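Local structure of cytidine deaminase (Mycobacterium tuberculosis, 4WIG) at residues Ala20-Ser25 with Gly43-Asn48; Ala57-Val62 with Gly90-Val95. The protein hydrolytically deaminates cytidine and 2'-deoxycytidine to uridine and 2'-deoxyuridine as a zinc-dependent homotetramer of the pyrimidine salvage pathway. The protein carries 1 engineered substitution. One frame throughout, in Å; residues are numbered along the deposited sequence.

Interaction 1: residues Ala20-Ser25 with Gly43-Asn48. Engineered in segment 43-48: Asp47 (natural residue Glu).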
loop_
_atom_site.group_PDB
_atom_site.type_symbol
_atom_site.label_atom_id
_atom_site.label_comp_id
_atom_site.label_asym_id
_atom_site.label_seq_id
_atom_site.Cartn_x
_atom_site.Cartn_y
_atom_site.Cartn_z
ATOM N N ALA A 20 -7.367 5.387 -17.503
ATOM C CA ALA A 20 -7.658 4.971 -16.128
ATOM C C ALA A 20 -8.543 3.747 -16.052
ATOM O O ALA A 20 -9.567 3.669 -16.736
ATOM C CB ALA A 20 -8.320 6.098 -15.336
ATOM N N TYR A 21 -8.165 2.823 -15.172
ATOM C CA TYR A 21 -8.970 1.647 -14.881
ATOM C C TYR A 21 -9.732 1.927 -13.592
ATOM O O TYR A 21 -9.193 1.732 -12.501
ATOM C CB TYR A 21 -8.068 0.418 -14.742
ATOM C CG TYR A 21 -8.823 -0.855 -14.433
ATOM C CD1 TYR A 21 -9.372 -1.611 -15.450
ATOM C CD2 TYR A 21 -9.003 -1.289 -13.124
ATOM C CE1 TYR A 21 -10.076 -2.769 -15.184
ATOM C CE2 TYR A 21 -9.707 -2.450 -12.847
ATOM C CZ TYR A 21 -10.239 -3.182 -13.885
ATOM O OH TYR A 21 -10.940 -4.332 -13.617
ATOM N N VAL A 22 -10.982 2.379 -13.720
ATOM C CA VAL A 22 -11.762 2.850 -12.576
ATOM C C VAL A 22 -13.196 2.305 -12.490
ATOM O O VAL A 22 -14.145 3.046 -12.224
ATOM C CB VAL A 22 -11.760 4.392 -12.487
ATOM C CG1 VAL A 22 -10.381 4.871 -12.046
ATOM C CG2 VAL A 22 -12.168 5.031 -13.817
ATOM N N PRO A 23 -13.356 0.986 -12.673
ATOM C CA PRO A 23 -14.706 0.429 -12.571
ATOM C C PRO A 23 -15.388 0.662 -11.215
ATOM O O PRO A 23 -16.622 0.816 -11.174
ATOM C CB PRO A 23 -14.491 -1.073 -12.830
ATOM C CG PRO A 23 -13.064 -1.319 -12.477
ATOM C CD PRO A 23 -12.342 -0.066 -12.878
ATOM N N TYR A 24 -14.625 0.703 -10.126
ATOM C CA TYR A 24 -15.225 0.776 -8.783
ATOM C C TYR A 24 -15.298 2.208 -8.259
ATOM O O TYR A 24 -16.348 2.637 -7.779
ATOM C CB TYR A 24 -14.486 -0.136 -7.798
ATOM C CG TYR A 24 -14.170 -1.483 -8.405
ATOM C CD1 TYR A 24 -12.873 -1.974 -8.409
ATOM C CD2 TYR A 24 -15.152 -2.225 -9.040
ATOM C CE1 TYR A 24 -12.571 -3.183 -8.992
ATOM C CE2 TYR A 24 -14.856 -3.447 -9.618
ATOM C CZ TYR A 24 -13.559 -3.918 -9.589
ATOM O OH TYR A 24 -13.249 -5.114 -10.173
ATOM N N SER A 25 -14.198 2.950 -8.373
ATOM C CA SER A 25 -14.133 4.339 -7.894
ATOM C C SER A 25 -14.799 5.346 -8.841
ATOM O O SER A 25 -15.233 6.419 -8.413
ATOM C CB SER A 25 -12.684 4.754 -7.672
ATOM O OG SER A 25 -11.988 4.888 -8.891
ATOM N N GLY A 43 1.108 8.370 -16.433
ATOM C CA GLY A 43 0.529 7.354 -15.594
ATOM C C GLY A 43 -0.937 7.637 -15.376
ATOM O O GLY A 43 -1.380 8.788 -15.451
ATOM N N CYS A 44 -1.694 6.575 -15.105
ATOM C CA CYS A 44 -3.085 6.713 -14.727
ATOM C C CYS A 44 -3.384 5.819 -13.548
ATOM O O CYS A 44 -2.644 4.854 -13.281
ATOM C CB CYS A 44 -4.007 6.392 -15.901
ATOM S SG CYS A 44 -3.868 4.721 -16.567
ATOM N N ASN A 45 -4.444 6.135 -12.820
ATOM C CA ASN A 45 -4.820 5.266 -11.703
ATOM C C ASN A 45 -5.440 3.924 -12.126
ATOM O O ASN A 45 -5.956 3.747 -13.241
ATOM C CB ASN A 45 -5.657 6.005 -10.635
ATOM C CG ASN A 45 -6.964 6.556 -11.157
ATOM O OD1 ASN A 45 -7.131 6.790 -12.346
ATOM N ND2 ASN A 45 -7.916 6.747 -10.254
ATOM N N VAL A 46 -5.336 2.965 -11.217
ATOM C CA VAL A 46 -5.796 1.604 -11.457
ATOM C C VAL A 46 -6.449 1.071 -10.184
ATOM O O VAL A 46 -5.759 0.686 -9.240
ATOM C CB VAL A 46 -4.644 0.668 -11.899
ATOM C CG1 VAL A 46 -5.192 -0.686 -12.324
ATOM C CG2 VAL A 46 -3.833 1.279 -13.038
ATOM N N ASP A 47 -7.784 1.073 -10.186
ATOM C CA ASP A 47 -8.605 0.435 -9.156
ATOM C C ASP A 47 -8.243 -1.037 -8.959
ATOM O O ASP A 47 -7.856 -1.730 -9.903
ATOM C CB ASP A 47 -10.093 0.426 -9.573
ATOM C CG ASP A 47 -10.818 1.739 -9.328
ATOM O OD1 ASP A 47 -10.211 2.757 -8.927
ATOM O OD2 ASP A 47 -12.046 1.736 -9.592
ATOM N N ASN A 48 -8.408 -1.513 -7.726
ATOM C CA ASN A 48 -8.502 -2.945 -7.453
ATOM C C ASN A 48 -9.748 -3.250 -6.622
ATOM O O ASN A 48 -10.220 -2.410 -5.868
ATOM C CB ASN A 48 -7.274 -3.436 -6.704
ATOM C CG ASN A 48 -7.188 -4.945 -6.664
ATOM O OD1 ASN A 48 -7.527 -5.572 -5.658
ATOM N ND2 ASN A 48 -6.753 -5.541 -7.764
#
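Tyr21 and Val46 form a single parallel beta bridge that ties the loop after helix 6-17 to the chain leaving strand 40-44, the edge strand of the cytidine deaminase sheet. Tyr21 N donates to Asn45 O (3.1 Å), and Asp47 N returns a shorter bond to Tyr21 O (2.8 Å). The 43-48 segment carries Asn45, Val46 and Asp47, assigned to substrate binding by similarity; Asp47 is engineered, replacing the natural Glu.

Beyond the bridge the contact becomes a carboxylate grip. Pro23, Tyr24 and Ser25 have helical backbone angles, and the turn presents two successive amides to one oxygen of Asp47. Tyr24 N reaches Asp47 OD2 at 2.8 Å nearly along the C-O direction, while Ser25 N approaches it from the syn side, 28° out of the carboxylate plane. With a third bond at OD1, the carboxylate is held at both ends and its rotation should be restricted.

Tyr21 CB rests on Val46 CG1 at 3.9 Å, and the edge of its ring meets Asp47 O. Tyr21 OH and Tyr24 OH both hydrogen-bond to Glu98 OE1 of a second subunit. The Asn45 amide hydrogen-bonds to Phe27 O and Val29 N, and its ND2 lies 3.6 Å from Val22 CG1. Ser25 OG, set between its own backbone N and carbonyl carbon (chi1 70°), donates to the syn lone pair of Asp47 OD1 at 2.8 Å.

Interaction 2: residues Ala57-Val62 with Gly90-Val95. With ZN (zinc ion), chain C.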
loop_
_atom_site.group_PDB
_atom_site.type_symbol
_atom_site.label_atom_id
_atom_site.label_comp_id
_atom_site.label_asym_id
_atom_site.label_seq_id
_atom_site.Cartn_x
_atom_site.Cartn_y
_atom_site.Cartn_z
ATOM N N ALA A 57 -2.075 7.369 -10.082
ATOM C CA ALA A 57 -1.462 7.845 -11.324
ATOM C C ALA A 57 -0.009 8.269 -11.146
ATOM O O ALA A 57 0.838 7.985 -11.987
ATOM C CB ALA A 57 -2.277 9.014 -11.888
ATOM N N GLU A 58 0.256 8.995 -10.064
ATOM C CA GLU A 58 1.574 9.530 -9.799
ATOM C C GLU A 58 2.578 8.406 -9.543
ATOM O O GLU A 58 3.726 8.500 -9.987
ATOM C CB GLU A 58 1.542 10.517 -8.632
ATOM C CG GLU A 58 0.501 11.618 -8.782
ATOM C CD GLU A 58 -0.834 11.272 -8.141
ATOM O OE1 GLU A 58 -1.480 10.283 -8.558
ATOM O OE2 GLU A 58 -1.259 12.001 -7.221
ATOM N N CYS A 59 2.146 7.346 -8.859
ATOM C CA CYS A 59 2.978 6.152 -8.710
ATOM C C CYS A 59 3.223 5.471 -10.048
ATOM O O CYS A 59 4.323 4.999 -10.297
ATOM C CB CYS A 59 2.367 5.156 -7.728
ATOM S SG CYS A 59 2.433 5.769 -6.028
ATOM N N ALA A 60 2.196 5.422 -10.897
ATOM C CA ALA A 60 2.348 4.897 -12.254
ATOM C C ALA A 60 3.405 5.702 -13.047
ATOM O O ALA A 60 4.189 5.123 -13.794
ATOM C CB ALA A 60 1.009 4.886 -12.986
ATOM N N VAL A 61 3.426 7.027 -12.871
ATOM C CA VAL A 61 4.471 7.868 -13.469
ATOM C C VAL A 61 5.886 7.440 -13.055
ATOM O O VAL A 61 6.801 7.377 -13.890
ATOM C CB VAL A 61 4.247 9.362 -13.127
ATOM C CG1 VAL A 61 5.485 10.198 -13.394
ATOM C CG2 VAL A 61 3.059 9.901 -13.915
ATOM N N VAL A 62 6.054 7.137 -11.773
ATOM C CA VAL A 62 7.331 6.716 -11.232
ATOM C C VAL A 62 7.723 5.337 -11.766
ATOM O O VAL A 62 8.877 5.120 -12.079
ATOM C CB VAL A 62 7.308 6.733 -9.688
ATOM C CG1 VAL A 62 8.492 5.975 -9.098
ATOM C CG2 VAL A 62 7.271 8.175 -9.207
ATOM N N GLY A 90 -1.003 12.117 -0.032
ATOM C CA GLY A 90 0.213 12.113 0.794
ATOM C C GLY A 90 1.198 11.026 0.410
ATOM O O GLY A 90 2.404 11.247 0.442
ATOM N N ARG A 91 0.668 9.846 0.076
ATOM C CA ARG A 91 1.476 8.697 -0.327
ATOM C C ARG A 91 2.289 9.080 -1.553
ATOM O O ARG A 91 3.511 8.912 -1.601
ATOM C CB ARG A 91 0.555 7.493 -0.611
ATOM C CG ARG A 91 1.219 6.231 -1.154
ATOM C CD ARG A 91 1.155 6.145 -2.669
ATOM N NE ARG A 91 -0.192 5.889 -3.182
ATOM C CZ ARG A 91 -0.777 4.687 -3.216
ATOM N NH1 ARG A 91 -2.002 4.562 -3.722
ATOM N NH2 ARG A 91 -0.160 3.619 -2.719
ATOM N N CYS A 92 1.589 9.613 -2.544
ATOM C CA CYS A 92 2.213 10.072 -3.775
ATOM C C CYS A 92 3.203 11.216 -3.562
ATOM O O CYS A 92 4.241 11.262 -4.229
ATOM C CB CYS A 92 1.134 10.455 -4.791
ATOM S SG CYS A 92 0.275 9.023 -5.440
ATOM N N ARG A 93 2.926 12.113 -2.619
ATOM C CA ARG A 93 3.912 13.149 -2.285
ATOM C C ARG A 93 5.227 12.507 -1.810
ATOM O O ARG A 93 6.303 12.919 -2.232
ATOM C CB ARG A 93 3.360 14.134 -1.257
ATOM C CG ARG A 93 2.262 15.010 -1.837
ATOM C CD ARG A 93 1.711 16.039 -0.857
ATOM N NE ARG A 93 0.401 16.498 -1.306
ATOM C CZ ARG A 93 -0.273 17.535 -0.809
ATOM N NH1 ARG A 93 0.224 18.273 0.166
ATOM N NH2 ARG A 93 -1.461 17.826 -1.305
ATOM N N GLN A 94 5.132 11.457 -0.993
ATOM C CA GLN A 94 6.339 10.780 -0.495
ATOM C C GLN A 94 7.047 10.053 -1.636
ATOM O O GLN A 94 8.261 10.181 -1.788
ATOM C CB GLN A 94 6.020 9.803 0.646
ATOM C CG GLN A 94 7.263 9.291 1.372
ATOM C CD GLN A 94 7.855 10.284 2.373
ATOM O OE1 GLN A 94 7.139 10.876 3.192
ATOM N NE2 GLN A 94 9.172 10.445 2.332
ATOM N N VAL A 95 6.289 9.320 -2.454
ATOM C CA VAL A 95 6.870 8.598 -3.576
ATOM C C VAL A 95 7.562 9.563 -4.555
ATOM O O VAL A 95 8.702 9.331 -4.957
ATOM C CB VAL A 95 5.823 7.712 -4.301
ATOM C CG1 VAL A 95 6.404 7.109 -5.572
ATOM C CG2 VAL A 95 5.337 6.597 -3.381
HETATM ZN ZN ZN C . -1.843 9.140 -4.632
HETATM O O HOH W 1 -2.618 10.707 -5.451
#
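Cys59 SG fills the tight centre of this helix pair, pressed against Arg91 CD at 3.6 Å and close to Cys92 SG. Its sulfur, anti to the carbonyl carbon (chi1 -70°), leans across to the second helix, where Val95 CG2 touches it. One turn further on, a single close pair continues the packing: Val62 CG2 meets Val95 CG1 at 3.9 Å, the two side chains crossing obliquely, with Leu96 and His99 lying against Val62.

The two segments run nearly parallel, their axes 19° apart and 9.3 Å at closest approach. They are the first turns of the helices that carry the zinc site of the cytidine deaminase fold. Cys92 SG binds the zinc ion at 2.3 Å, Cys56 and Cys89 supply two more thiolates, and a water at 1.9 Å completes four ligands. Two helix N-termini directed at this cluster would help to stabilise its negative charge. Glu58, the proton donor by similarity, bends at chi2 (92°) so that its carboxylate passes beside Cys92, with CD 3.7 Å from SG; the metal-bound water donates to Glu58 OE2 at 2.6 Å.

Arg91 marks the less enclosed side, partly exposed where the other touching residues are buried. Its folded chain puts the edge of the guanidinium toward the metal, with Arg91 NE 3.9 Å from the zinc ion; the same side chain packs on Arg91 of a fourth subunit.

Interaction 1 closes before interaction 2 opens along the chain, and their centres lie 14 Å apart. Strand 40-44 leads through the loop that holds Cys56 into helix 57-67, so strand 40-44 and helix 57-67 are consecutive elements of the chain; they also pack directly, with Gly43 against Ala57, Ala60 and Val61. Interaction 1 lies at the edge of the sheet and carries the presumed substrate-binding residues, while interaction 2 lies near the centre of the chain and carries the metal. The tetramer brings them together again: Val46 packs on Val62 of a second subunit, and Asn48 makes a weak hydrogen bond to Gln94 of that subunit.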